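Local atomic coordinates of Ac-ASP-7 (Ancylostoma caninum, PDB entry 3S6S), a protein that is of unknown function but is a hookworm-secreted member of the pathogenesis-related SCP/TAPS family, probably acting in host-parasite interactions. Residues C54-E59 with A114-C119; R79-Y84 with R133-C138. All coordinates share one frame; numbering follows the deposited sequence.

Interaction 1: residues C54-E59 with A114-C119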
loop_
_atom_site.group_PDB
_atom_site.type_symbol
_atom_site.label_atom_id
_atom_site.label_comp_id
_atom_site.label_asym_id
_atom_site.label_seq_id
_atom_site.Cartn_x
_atom_site.Cartn_y
_atom_site.Cartn_z
ATOM N N CYS A 54 -10.698 1.624 -4.928
ATOM C CA CYS A 54 -11.908 1.156 -4.255
ATOM C C CYS A 54 -12.284 -0.254 -4.659
ATOM O O CYS A 54 -12.842 -0.997 -3.853
ATOM C CB CYS A 54 -13.091 2.084 -4.529
ATOM S SG CYS A 54 -12.812 3.821 -4.118
ATOM N N GLY A 55 -11.997 -0.608 -5.907
ATOM C CA GLY A 55 -12.184 -1.965 -6.384
ATOM C C GLY A 55 -11.356 -2.944 -5.578
ATOM O O GLY A 55 -11.865 -3.974 -5.134
ATOM N N LEU A 56 -10.085 -2.619 -5.365
ATOM C CA LEU A 56 -9.238 -3.465 -4.534
ATOM C C LEU A 56 -9.617 -3.394 -3.051
ATOM O O LEU A 56 -9.380 -4.344 -2.315
ATOM C CB LEU A 56 -7.756 -3.143 -4.714
ATOM C CG LEU A 56 -7.183 -3.412 -6.099
ATOM C CD1 LEU A 56 -5.712 -3.040 -6.138
ATOM C CD2 LEU A 56 -7.402 -4.877 -6.487
ATOM N N GLU A 57 -10.204 -2.283 -2.608
ATOM C CA GLU A 57 -10.714 -2.266 -1.245
ATOM C C GLU A 57 -11.862 -3.272 -1.096
ATOM O O GLU A 57 -11.950 -3.982 -0.102
ATOM C CB GLU A 57 -11.158 -0.882 -0.790
ATOM C CG GLU A 57 -12.159 -0.985 0.354
ATOM C CD GLU A 57 -12.440 0.332 1.070
ATOM O OE1 GLU A 57 -11.688 1.316 0.873
ATOM O OE2 GLU A 57 -13.419 0.358 1.842
ATOM N N GLU A 58 -12.720 -3.344 -2.102
ATOM C CA GLU A 58 -13.773 -4.329 -2.136
ATOM C C GLU A 58 -13.212 -5.771 -2.198
ATOM O O GLU A 58 -13.786 -6.698 -1.615
ATOM C CB GLU A 58 -14.719 -4.033 -3.304
ATOM C CG GLU A 58 -15.841 -5.051 -3.539
ATOM C CD GLU A 58 -16.632 -5.443 -2.278
ATOM O OE1 GLU A 58 -17.183 -6.576 -2.261
ATOM O OE2 GLU A 58 -16.709 -4.638 -1.319
ATOM N N GLU A 59 -12.093 -5.964 -2.891
ATOM C CA GLU A 59 -11.476 -7.285 -2.873
ATOM C C GLU A 59 -10.943 -7.577 -1.469
ATOM O O GLU A 59 -11.066 -8.686 -0.965
ATOM C CB GLU A 59 -10.367 -7.430 -3.927
ATOM C CG GLU A 59 -10.791 -7.129 -5.380
ATOM C CD GLU A 59 -9.730 -7.566 -6.389
ATOM O OE1 GLU A 59 -9.972 -7.437 -7.611
ATOM O OE2 GLU A 59 -8.658 -8.055 -5.954
ATOM N N ALA A 114 4.546 -2.515 -7.242
ATOM C CA ALA A 114 3.117 -2.418 -6.967
ATOM C C ALA A 114 2.682 -0.999 -7.342
ATOM O O ALA A 114 3.445 -0.060 -7.167
ATOM C CB ALA A 114 2.820 -2.724 -5.490
ATOM N N THR A 115 1.471 -0.841 -7.864
ATOM C CA THR A 115 1.011 0.469 -8.323
ATOM C C THR A 115 -0.362 0.859 -7.799
ATOM O O THR A 115 -0.784 2.015 -7.959
ATOM C CB THR A 115 0.932 0.554 -9.858
ATOM O OG1 THR A 115 -0.212 -0.167 -10.324
ATOM C CG2 THR A 115 2.197 0.028 -10.506
ATOM N N ARG A 116 -1.075 -0.103 -7.208
ATOM C CA ARG A 116 -2.348 0.196 -6.579
ATOM C C ARG A 116 -2.716 -0.817 -5.508
ATOM O O ARG A 116 -2.222 -1.953 -5.514
ATOM C CB ARG A 116 -3.480 0.378 -7.605
ATOM C CG ARG A 116 -3.638 -0.724 -8.607
ATOM C CD ARG A 116 -4.928 -0.534 -9.402
ATOM N NE ARG A 116 -4.733 0.231 -10.628
ATOM C CZ ARG A 116 -5.657 1.031 -11.167
ATOM N NH1 ARG A 116 -6.842 1.181 -10.577
ATOM N NH2 ARG A 116 -5.394 1.696 -12.286
ATOM N N PHE A 117 -3.562 -0.373 -4.578
ATOM C CA PHE A 117 -4.006 -1.186 -3.466
ATOM C C PHE A 117 -5.304 -0.625 -2.905
ATOM O O PHE A 117 -5.679 0.499 -3.204
ATOM C CB PHE A 117 -2.942 -1.232 -2.359
ATOM C CG PHE A 117 -2.912 -0.001 -1.465
ATOM C CD1 PHE A 117 -2.923 1.283 -1.999
ATOM C CD2 PHE A 117 -2.860 -0.134 -0.084
ATOM C CE1 PHE A 117 -2.867 2.405 -1.166
ATOM C CE2 PHE A 117 -2.817 0.982 0.751
ATOM C CZ PHE A 117 -2.821 2.252 0.207
ATOM N N GLY A 118 -5.963 -1.420 -2.073
ATOM C CA GLY A 118 -7.102 -0.991 -1.299
ATOM C C GLY A 118 -7.184 -1.830 -0.030
ATOM O O GLY A 118 -6.668 -2.953 0.013
ATOM N N CYS A 119 -7.819 -1.289 1.012
ATOM C CA CYS A 119 -7.905 -2.005 2.281
ATOM C C CYS A 119 -9.315 -1.987 2.843
ATOM O O CYS A 119 -10.122 -1.122 2.519
ATOM C CB CYS A 119 -6.940 -1.409 3.307
ATOM S SG CYS A 119 -5.297 -1.065 2.646
#

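Interaction 2: residues R79-Y84 with R133-C138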
loop_
_atom_site.group_PDB
_atom_site.type_symbol
_atom_site.label_atom_id
_atom_site.label_comp_id
_atom_site.label_asym_id
_atom_site.label_seq_id
_atom_site.Cartn_x
_atom_site.Cartn_y
_atom_site.Cartn_z
ATOM N N ARG A 79 -2.100 -8.143 6.229
ATOM C CA ARG A 79 -3.097 -8.152 7.281
ATOM C C ARG A 79 -2.519 -7.496 8.507
ATOM O O ARG A 79 -1.343 -7.643 8.801
ATOM C CB ARG A 79 -3.522 -9.580 7.609
ATOM C CG ARG A 79 -3.609 -10.457 6.387
ATOM C CD ARG A 79 -3.907 -11.893 6.761
ATOM N NE ARG A 79 -5.336 -12.124 6.676
ATOM C CZ ARG A 79 -5.915 -12.734 5.656
ATOM N NH1 ARG A 79 -5.161 -13.189 4.648
ATOM N NH2 ARG A 79 -7.239 -12.898 5.661
ATOM N N PHE A 80 -3.347 -6.753 9.220
ATOM C CA PHE A 80 -2.911 -6.202 10.492
ATOM C C PHE A 80 -4.101 -6.015 11.421
ATOM O O PHE A 80 -5.197 -5.651 10.983
ATOM C CB PHE A 80 -2.063 -4.933 10.306
ATOM C CG PHE A 80 -2.648 -3.931 9.348
ATOM C CD1 PHE A 80 -2.478 -4.079 7.977
ATOM C CD2 PHE A 80 -3.346 -2.814 9.823
ATOM C CE1 PHE A 80 -3.007 -3.139 7.089
ATOM C CE2 PHE A 80 -3.888 -1.872 8.940
ATOM C CZ PHE A 80 -3.717 -2.030 7.576
ATOM N N SER A 81 -3.884 -6.331 12.694
ATOM C CA SER A 81 -4.951 -6.333 13.694
ATOM C C SER A 81 -4.438 -6.091 15.103
ATOM O O SER A 81 -3.231 -6.103 15.358
ATOM C CB SER A 81 -5.715 -7.651 13.667
ATOM O OG SER A 81 -5.034 -8.623 12.906
ATOM N N GLY A 82 -5.369 -5.877 16.026
ATOM C CA GLY A 82 -5.009 -5.658 17.412
ATOM C C GLY A 82 -6.196 -5.333 18.284
ATOM O O GLY A 82 -7.188 -4.759 17.822
ATOM N N ASP A 83 -6.101 -5.710 19.553
ATOM C CA ASP A 83 -7.107 -5.327 20.527
ATOM C C ASP A 83 -6.893 -3.867 20.875
ATOM O O ASP A 83 -5.768 -3.368 20.839
ATOM C CB ASP A 83 -7.005 -6.195 21.777
ATOM C CG ASP A 83 -7.315 -7.652 21.499
ATOM O OD1 ASP A 83 -8.202 -7.924 20.666
ATOM O OD2 ASP A 83 -6.667 -8.527 22.106
ATOM N N TYR A 84 -7.972 -3.169 21.188
ATOM C CA TYR A 84 -7.841 -1.791 21.639
ATOM C C TYR A 84 -9.018 -1.395 22.522
ATOM O O TYR A 84 -9.980 -2.155 22.670
ATOM C CB TYR A 84 -7.719 -0.848 20.445
ATOM C CG TYR A 84 -8.991 -0.713 19.652
ATOM C CD1 TYR A 84 -9.394 -1.718 18.782
ATOM C CD2 TYR A 84 -9.793 0.419 19.776
ATOM C CE1 TYR A 84 -10.559 -1.605 18.052
ATOM C CE2 TYR A 84 -10.960 0.545 19.047
ATOM C CZ TYR A 84 -11.338 -0.473 18.186
ATOM O OH TYR A 84 -12.499 -0.358 17.456
ATOM N N ARG A 133 -11.722 -5.358 19.073
ATOM C CA ARG A 133 -10.587 -5.650 18.194
ATOM C C ARG A 133 -10.876 -5.223 16.755
ATOM O O ARG A 133 -12.024 -5.250 16.307
ATOM C CB ARG A 133 -10.253 -7.144 18.233
ATOM C CG ARG A 133 -9.221 -7.612 17.208
ATOM C CD ARG A 133 -9.179 -9.145 17.156
ATOM N NE ARG A 133 -8.092 -9.702 16.345
ATOM C CZ ARG A 133 -6.828 -9.822 16.752
ATOM N NH1 ARG A 133 -5.910 -10.358 15.947
ATOM N NH2 ARG A 133 -6.475 -9.392 17.960
ATOM N N MET A 134 -9.832 -4.822 16.037
ATOM C CA MET A 134 -9.959 -4.532 14.618
ATOM C C MET A 134 -9.089 -5.449 13.762
ATOM O O MET A 134 -7.979 -5.808 14.151
ATOM C CB MET A 134 -9.609 -3.080 14.328
ATOM C CG MET A 134 -8.233 -2.653 14.790
ATOM S SD MET A 134 -7.996 -0.934 14.299
ATOM C CE MET A 134 -9.638 -0.270 14.596
ATOM N N ASP A 135 -9.609 -5.812 12.595
ATOM C CA ASP A 135 -8.856 -6.572 11.609
ATOM C C ASP A 135 -8.867 -5.870 10.259
ATOM O O ASP A 135 -9.930 -5.519 9.746
ATOM C CB ASP A 135 -9.451 -7.960 11.460
ATOM C CG ASP A 135 -9.296 -8.781 12.704
ATOM O OD1 ASP A 135 -10.322 -9.241 13.235
ATOM O OD2 ASP A 135 -8.148 -8.974 13.149
ATOM N N TRP A 136 -7.680 -5.668 9.690
ATOM C CA TRP A 136 -7.548 -5.056 8.368
ATOM C C TRP A 136 -6.869 -6.009 7.378
ATOM O O TRP A 136 -5.930 -6.722 7.735
ATOM C CB TRP A 136 -6.737 -3.763 8.461
ATOM C CG TRP A 136 -7.442 -2.676 9.207
ATOM C CD1 TRP A 136 -7.421 -2.452 10.565
ATOM C CD2 TRP A 136 -8.292 -1.667 8.652
ATOM N NE1 TRP A 136 -8.200 -1.363 10.879
ATOM C CE2 TRP A 136 -8.751 -0.866 9.725
ATOM C CE3 TRP A 136 -8.720 -1.367 7.355
ATOM C CZ2 TRP A 136 -9.606 0.220 9.535
ATOM C CZ3 TRP A 136 -9.579 -0.289 7.169
ATOM C CH2 TRP A 136 -10.012 0.488 8.254
ATOM N N VAL A 137 -7.352 -6.046 6.141
ATOM C CA VAL A 137 -6.485 -6.529 5.080
ATOM C C VAL A 137 -6.282 -5.479 4.010
ATOM O O VAL A 137 -7.167 -4.674 3.722
ATOM C CB VAL A 137 -6.852 -7.961 4.478
ATOM C CG1 VAL A 137 -7.840 -8.722 5.351
ATOM C CG2 VAL A 137 -7.299 -7.880 3.032
ATOM N N CYS A 138 -5.073 -5.474 3.457
ATOM C CA CYS A 138 -4.791 -4.746 2.231
ATOM C C CYS A 138 -4.471 -5.716 1.101
ATOM O O CYS A 138 -3.842 -6.777 1.288
ATOM C CB CYS A 138 -3.663 -3.742 2.414
ATOM S SG CYS A 138 -4.086 -2.429 3.567
HETATM O O HOH W 1 -6.278 -8.851 9.643
#

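Interaction 1: residues C54-E59 with A114-C119
L56 lies alongside the backbone of strand 116-119, its CB 3.6 Å from G118 N and its CD1 reaching back along the strand to F117 CA at 3.7 Å. With CG anti to its own carbonyl carbon (chi1 -64°) and the chain extended beyond, the CD1 methyl also meets the aliphatic part of R116, 4.0 Å from its CG; the guanidinium of R116 passes on to a salt bridge with D53. With no side chain on G118 the two backbones meet directly, G118 CA standing 3.6 Å from E57 N. E57 extends across the end of the segment, its CG 3.0 Å from C119 O. E57 OE1 also comes within 3.3 Å of C119 O, but both are acceptors and no bond forms; the buried carboxylate is instead held by Y52 OH at OE1 and by the backbone N of M13 and V14 at OE2. F117 turns its ring to the other side of the strand, against helix 16-34. The axes of 54-59 and 116-119 come within 5.5 Å and cross at -48°. Helix 54-65 thus packs on one face of the central sheet and helix 16-34 on the other, the alpha-beta-alpha sandwich of the SCP/TAPS (CAP) domain.

Interaction 2: residues R79-Y84 with R133-C138
F80 and W136 meet through their first torsions: F80 has CG between its backbone N and carbonyl carbon (chi1 47°), which brings the ring under W136 CB, while chi1 of W136 (-68°) leads the indole away, so that CB and not the indole sits over the phenyl face. The resulting CH-pi contact puts W136 CB 3.6 Å from the F80 ring centroid. The phenyl and the five-membered indole ring are nearly parallel but barely overlap. C138 SG comes to the phenyl edge, 3.8 Å from CE1. Just past the strand end, the Y84 ring crosses M134 at about a right angle, with CE1 3.8 Å from the methionine CE, and W136 NE1 gives a weak hydrogen bond to M134 SD.

On the other face, the extended R133 lays one guanidinium face over S81 CB, and D83 OD1 lies at the guanidinium edge in a salt bridge 3.5 Å from NH2. D135 OD1 pairs with R122 and R124. Water 1 donates to W136 O at 2.9 Å. Hydrogen-bonded pairs (F80-W136, with W136 N to F80 O 2.8 Å, and G82-M134) alternate with non-hydrogen-bonded ones (R79-V137, S81-D135, D83-R133). This is an antiparallel pair at the edge of the central sheet: helices 88-99 and 16-34 bury the F80, M134 and W136 face, while the other is charged toward R133 and D83 but covered by helix 54-65 at V137.

The C119-C138 disulfide joins the two contacts covalently, its SG atoms 2.0 Å apart, although their centres lie about 17 Å from each other. It ties neighbouring antiparallel strands of the same sheet: 116-123, on which interaction 1 rests, and 133-140, which carries half of interaction 2. Packing accompanies the bond, with C119 CB 3.3 Å from V137 O. Helix 54-65 spans both regions, since L56 touches V139 while A60, E63 and I64 meet V137. Beneath the sheet, I22 of helix 16-34 touches F117 and C119 from interaction 1 and F80, W136 and C138 from interaction 2, giving the two contacts a shared hydrophobic layer.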